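Local coordinates for protein 3-dehydroquinate dehydratase (Geobacillus kaustophilus, PDB 2YR1) that probably catalyses the cis-dehydration of 3-dehydroquinate to 3-dehydroshikimate, the third step of the chorismate pathway, through a Schiff-base intermediate, at residues M1-K9 against R196-I204. Sequence-based numbering, arbitrary orientation.
Sequences MNISPKAIK and RRELAIPLI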
ATOM      1  N   MET A   1       7.013 -17.659  -1.781  1.00 36.69           N
ATOM      2  CA  MET A   1       6.235 -16.495  -1.297  1.00 24.80           C
ATOM      3  C   MET A   1       7.016 -15.710  -0.243  1.00 24.08           C
ATOM      4  O   MET A   1       6.471 -14.784   0.360  1.00 22.95           O
ATOM      5  CB  MET A   1       4.902 -16.939  -0.704  1.00 20.94           C
ATOM      6  CG  MET A   1       4.295 -18.196  -1.323  1.00 26.23           C
ATOM      7  SD  MET A   1       2.483 -17.977  -1.344  1.00 39.06           S
ATOM      8  CE  MET A   1       2.157 -18.076  -3.117  1.00 16.09           C
ATOM      9  N   ASN A   2       8.264 -16.097   0.009  1.00 15.56           N
ATOM     10  CA  ASN A   2       9.085 -15.361   0.972  1.00 18.08           C
ATOM     11  C   ASN A   2       9.353 -14.027   0.318  1.00 17.22           C
ATOM     12  O   ASN A   2       9.269 -13.926  -0.901  1.00 22.41           O
ATOM     13  CB  ASN A   2      10.429 -16.058   1.210  1.00 17.66           C
ATOM     14  CG  ASN A   2      10.368 -17.099   2.322  1.00 19.71           C
ATOM     15  OD1 ASN A   2       9.311 -17.360   2.899  1.00 23.19           O
ATOM     16  ND2 ASN A   2      11.511 -17.693   2.626  1.00 18.59           N
ATOM     17  N   ILE A   3       9.669 -13.006   1.112  1.00 18.30           N
ATOM     18  CA  ILE A   3       9.971 -11.695   0.563  1.00 16.31           C
ATOM     19  C   ILE A   3      11.112 -11.771  -0.467  1.00 18.48           C
ATOM     20  O   ILE A   3      10.998 -11.248  -1.589  1.00 16.42           O
ATOM     21  CB  ILE A   3      10.353 -10.691   1.705  1.00 17.47           C
ATOM     22  CG1 ILE A   3       9.118 -10.362   2.531  1.00 13.41           C
ATOM     23  CG2 ILE A   3      10.959  -9.411   1.113  1.00  9.46           C
ATOM     24  CD1 ILE A   3       9.408  -9.715   3.899  1.00  8.37           C
ATOM     25  N   SER A   4      12.218 -12.410  -0.087  1.00 17.87           N
ATOM     26  CA  SER A   4      13.374 -12.550  -0.976  1.00 16.90           C
ATOM     27  C   SER A   4      13.589 -14.021  -1.379  1.00 18.43           C
ATOM     28  O   SER A   4      13.190 -14.927  -0.666  1.00 16.55           O
ATOM     29  CB  SER A   4      14.657 -12.065  -0.280  1.00 15.96           C
ATOM     30  OG  SER A   4      14.496 -10.777   0.281  1.00 17.45           O
ATOM     31  N   PRO A   5      14.241 -14.264  -2.526  1.00 22.71           N
ATOM     32  CA  PRO A   5      14.490 -15.648  -2.969  1.00 23.99           C
ATOM     33  C   PRO A   5      15.335 -16.506  -2.016  1.00 21.78           C
ATOM     34  O   PRO A   5      15.178 -17.731  -1.989  1.00 22.42           O
ATOM     35  CB  PRO A   5      15.146 -15.468  -4.334  1.00 21.80           C
ATOM     36  CG  PRO A   5      15.722 -14.070  -4.276  1.00 27.11           C
ATOM     37  CD  PRO A   5      14.610 -13.313  -3.581  1.00 19.23           C
ATOM     38  N   LYS A   6      16.230 -15.876  -1.253  1.00 19.56           N
ATOM     39  CA  LYS A   6      17.048 -16.601  -0.278  1.00 17.64           C
ATOM     40  C   LYS A   6      17.313 -15.776   0.986  1.00 19.22           C
ATOM     41  O   LYS A   6      18.240 -14.961   1.042  1.00 27.23           O
ATOM     42  CB  LYS A   6      18.366 -17.034  -0.900  1.00 20.18           C
ATOM     43  CG  LYS A   6      19.155 -17.962   0.015  1.00 26.78           C
ATOM     44  CD  LYS A   6      20.285 -18.637  -0.744  1.00 27.38           C
ATOM     45  CE  LYS A   6      21.112 -19.528   0.182  1.00 27.95           C
ATOM     46  NZ  LYS A   6      22.483 -18.987   0.387  1.00 32.36           N
ATOM     47  N   ALA A   7      16.488 -15.988   2.005  1.00 23.09           N
ATOM     48  CA  ALA A   7      16.621 -15.253   3.250  1.00 18.98           C
ATOM     49  C   ALA A   7      18.024 -15.385   3.809  1.00 24.34           C
ATOM     50  O   ALA A   7      18.733 -16.344   3.523  1.00 21.93           O
ATOM     51  CB  ALA A   7      15.606 -15.740   4.264  1.00 17.62           C
ATOM     52  N   ILE A   8      18.416 -14.395   4.602  1.00 20.49           N
ATOM     53  CA  ILE A   8      19.729 -14.362   5.212  1.00 21.50           C
ATOM     54  C   ILE A   8      19.560 -14.241   6.719  1.00 22.09           C
ATOM     55  O   ILE A   8      18.713 -13.499   7.216  1.00 22.03           O
ATOM     56  CB  ILE A   8      20.544 -13.152   4.678  1.00 30.71           C
ATOM     57  CG1 ILE A   8      21.038 -13.439   3.255  1.00 28.64           C
ATOM     58  CG2 ILE A   8      21.676 -12.823   5.622  1.00 37.11           C
ATOM     59  CD1 ILE A   8      22.037 -14.534   3.154  1.00 31.22           C
ATOM     60  N   LYS A   9      20.368 -14.987   7.453  1.00 20.50           N
ATOM     61  CA  LYS A   9      20.301 -14.967   8.899  1.00 24.82           C
ATOM     62  C   LYS A   9      21.357 -14.013   9.454  1.00 23.37           C
ATOM     63  O   LYS A   9      22.544 -14.182   9.203  1.00 24.86           O
ATOM     64  CB  LYS A   9      20.549 -16.381   9.429  1.00 29.42           C
ATOM     65  CG  LYS A   9      20.388 -16.511  10.921  1.00 32.88           C
ATOM     66  CD  LYS A   9      18.941 -16.459  11.325  1.00 30.86           C
ATOM     67  CE  LYS A   9      18.824 -16.821  12.774  1.00 32.36           C
ATOM     68  NZ  LYS A   9      19.570 -18.091  13.032  1.00 34.17           N
ATOM     69  N   ARG A 196      13.326  -7.994  -7.762  1.00 14.49           N
ATOM     70  CA  ARG A 196      13.094  -9.164  -6.927  1.00 19.62           C
ATOM     71  C   ARG A 196      13.161 -10.466  -7.715  1.00 17.72           C
ATOM     72  O   ARG A 196      13.658 -11.481  -7.227  1.00 18.28           O
ATOM     73  CB  ARG A 196      11.727  -9.025  -6.268  1.00 19.40           C
ATOM     74  CG  ARG A 196      11.278 -10.218  -5.469  1.00 23.87           C
ATOM     75  CD  ARG A 196       9.763 -10.151  -5.340  1.00 17.38           C
ATOM     76  NE  ARG A 196       9.351 -10.636  -4.037  1.00 22.90           N
ATOM     77  CZ  ARG A 196       8.125 -10.525  -3.560  1.00 19.79           C
ATOM     78  NH1 ARG A 196       7.179  -9.938  -4.284  1.00 21.22           N
ATOM     79  NH2 ARG A 196       7.854 -11.002  -2.357  1.00 34.85           N
ATOM     80  N   ARG A 197      12.652 -10.417  -8.934  1.00 18.47           N
ATOM     81  CA  ARG A 197      12.651 -11.563  -9.818  1.00 27.13           C
ATOM     82  C   ARG A 197      13.994 -11.768 -10.527  1.00 28.96           C
ATOM     83  O   ARG A 197      14.253 -12.846 -11.057  1.00 26.33           O
ATOM     84  CB  ARG A 197      11.536 -11.395 -10.848  1.00 29.23           C
ATOM     85  CG  ARG A 197      10.188 -11.809 -10.309  1.00 30.17           C
ATOM     86  CD  ARG A 197       9.080 -11.261 -11.146  1.00 36.75           C
ATOM     87  NE  ARG A 197       7.858 -12.054 -11.030  1.00 35.36           N
ATOM     88  CZ  ARG A 197       7.316 -12.437  -9.881  1.00 40.76           C
ATOM     89  NH1 ARG A 197       7.893 -12.107  -8.730  1.00 51.12           N
ATOM     90  NH2 ARG A 197       6.186 -13.134  -9.880  1.00 27.70           N
ATOM     91  N   GLU A 198      14.844 -10.740 -10.520  1.00 30.05           N
ATOM     92  CA  GLU A 198      16.147 -10.806 -11.191  1.00 33.23           C
ATOM     93  C   GLU A 198      17.345 -11.102 -10.280  1.00 35.34           C
ATOM     94  O   GLU A 198      18.266 -11.815 -10.691  1.00 32.56           O
ATOM     95  CB  GLU A 198      16.402  -9.502 -11.955  1.00 30.56           C
ATOM     96  CG  GLU A 198      17.660  -9.497 -12.814  1.00 35.70           C
ATOM     97  CD  GLU A 198      17.522 -10.310 -14.099  1.00 38.63           C
ATOM     98  OE1 GLU A 198      16.799  -9.879 -15.020  1.00 36.13           O
ATOM     99  OE2 GLU A 198      18.142 -11.387 -14.187  1.00 44.17           O
ATOM    100  N   LEU A 199      17.337 -10.571  -9.054  1.00 29.07           N
ATOM    101  CA  LEU A 199      18.445 -10.781  -8.119  1.00 23.82           C
ATOM    102  C   LEU A 199      18.298 -11.970  -7.176  1.00 26.20           C
ATOM    103  O   LEU A 199      17.193 -12.408  -6.866  1.00 26.23           O
ATOM    104  CB  LEU A 199      18.685  -9.522  -7.272  1.00 24.54           C
ATOM    105  CG  LEU A 199      18.757  -8.177  -7.996  1.00 26.93           C
ATOM    106  CD1 LEU A 199      19.503  -7.187  -7.127  1.00 31.39           C
ATOM    107  CD2 LEU A 199      19.433  -8.326  -9.332  1.00 34.23           C
ATOM    108  N   ALA A 200      19.427 -12.490  -6.704  1.00 23.17           N
ATOM    109  CA  ALA A 200      19.391 -13.626  -5.793  1.00 22.21           C
ATOM    110  C   ALA A 200      19.480 -13.165  -4.341  1.00 22.60           C
ATOM    111  O   ALA A 200      19.257 -13.960  -3.425  1.00 31.23           O
ATOM    112  CB  ALA A 200      20.547 -14.600  -6.114  1.00 20.01           C
ATOM    113  N   ILE A 201      19.781 -11.883  -4.128  1.00 19.51           N
ATOM    114  CA  ILE A 201      19.937 -11.341  -2.771  1.00 19.98           C
ATOM    115  C   ILE A 201      18.751 -10.449  -2.353  1.00 16.18           C
ATOM    116  O   ILE A 201      17.965 -10.024  -3.197  1.00 18.08           O
ATOM    117  CB  ILE A 201      21.226 -10.497  -2.671  1.00 18.37           C
ATOM    118  CG1 ILE A 201      21.113  -9.288  -3.604  1.00 17.29           C
ATOM    119  CG2 ILE A 201      22.450 -11.342  -3.048  1.00 22.12           C
ATOM    120  CD1 ILE A 201      22.279  -8.274  -3.490  1.00 18.82           C
ATOM    121  N   PRO A 202      18.605 -10.185  -1.042  1.00 14.35           N
ATOM    122  CA  PRO A 202      17.515  -9.339  -0.524  1.00 16.54           C
ATOM    123  C   PRO A 202      17.626  -7.912  -1.061  1.00 18.90           C
ATOM    124  O   PRO A 202      18.713  -7.451  -1.406  1.00 19.01           O
ATOM    125  CB  PRO A 202      17.718  -9.393   0.997  1.00 17.01           C
ATOM    126  CG  PRO A 202      18.289 -10.799   1.192  1.00 21.30           C
ATOM    127  CD  PRO A 202      19.306 -10.874   0.068  1.00 14.15           C
ATOM    128  N   LEU A 203      16.495  -7.218  -1.097  1.00 16.06           N
ATOM    129  CA  LEU A 203      16.400  -5.852  -1.592  1.00 13.14           C
ATOM    130  C   LEU A 203      15.780  -4.942  -0.527  1.00 14.03           C
ATOM    131  O   LEU A 203      14.921  -5.372   0.249  1.00 13.88           O
ATOM    132  CB  LEU A 203      15.477  -5.837  -2.812  1.00 23.67           C
ATOM    133  CG  LEU A 203      15.950  -5.896  -4.260  1.00 25.06           C
ATOM    134  CD1 LEU A 203      17.276  -6.603  -4.385  1.00 23.42           C
ATOM    135  CD2 LEU A 203      14.859  -6.554  -5.083  1.00 26.13           C
ATOM    136  N   ILE A 204      16.223  -3.691  -0.488  1.00 15.26           N
ATOM    137  CA  ILE A 204      15.650  -2.702   0.435  1.00 14.78           C
ATOM    138  C   ILE A 204      15.339  -1.512  -0.422  1.00 16.03           C
ATOM    139  O   ILE A 204      16.248  -0.901  -0.987  1.00 19.48           O
ATOM    140  CB  ILE A 204      16.622  -2.225   1.517  1.00 14.53           C
ATOM    141  CG1 ILE A 204      17.111  -3.402   2.355  1.00 14.40           C
ATOM    142  CG2 ILE A 204      15.934  -1.182   2.430  1.00 14.29           C
ATOM    143  CD1 ILE A 204      18.218  -2.997   3.331  1.00 21.21           C
TER
HETATM  144  O   HOH W   1      14.139  -8.976  -1.563  1.00 21.41           O
HETATM  145  O   HOH W   2      17.376 -13.537  -1.479  1.00 26.13           O
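Arg196, near the C-terminal end of helix 182-198, reaches Ile3 on the N-terminal segment that runs past the face of this TIM barrel at the N-terminal ends of its strands, where the chain turns from that helix into strand 203-207. The grip illustrates how one arginine can hold a main-chain carbonyl side-on, with NE and an NH on a single oxygen. The side chain leaves the helix with CG anti to the backbone N and bends at chi3, which brings the guanidinium edge to Ile3 O, about 16° out of its plane. Both hydrogen bonds are bent: NE to Ile3 O, 3.0 Å, is the straighter (149°), NH2 to Ile3 O, 3.2 Å, less so (137°). NH1 looks elsewhere, to Glu193 and Leu221 O, so the rotation of the group is fixed from both ends. Were this side chain cut back to alanine, Ile3 O would probably lose both donors and Glu193 one of its two arginine partners. Beyond this grip, Pro5 sets CG against Leu199 O at 3.4 Å, while Ser4 turns OG onto Pro202, 3.4 Å from its CA. Waters fill in the polar links. One joins Lys6 N to Ala200 O; the other stands 2.6 Å from Ser4 OG and accepts from Leu203 N at 3.0 Å.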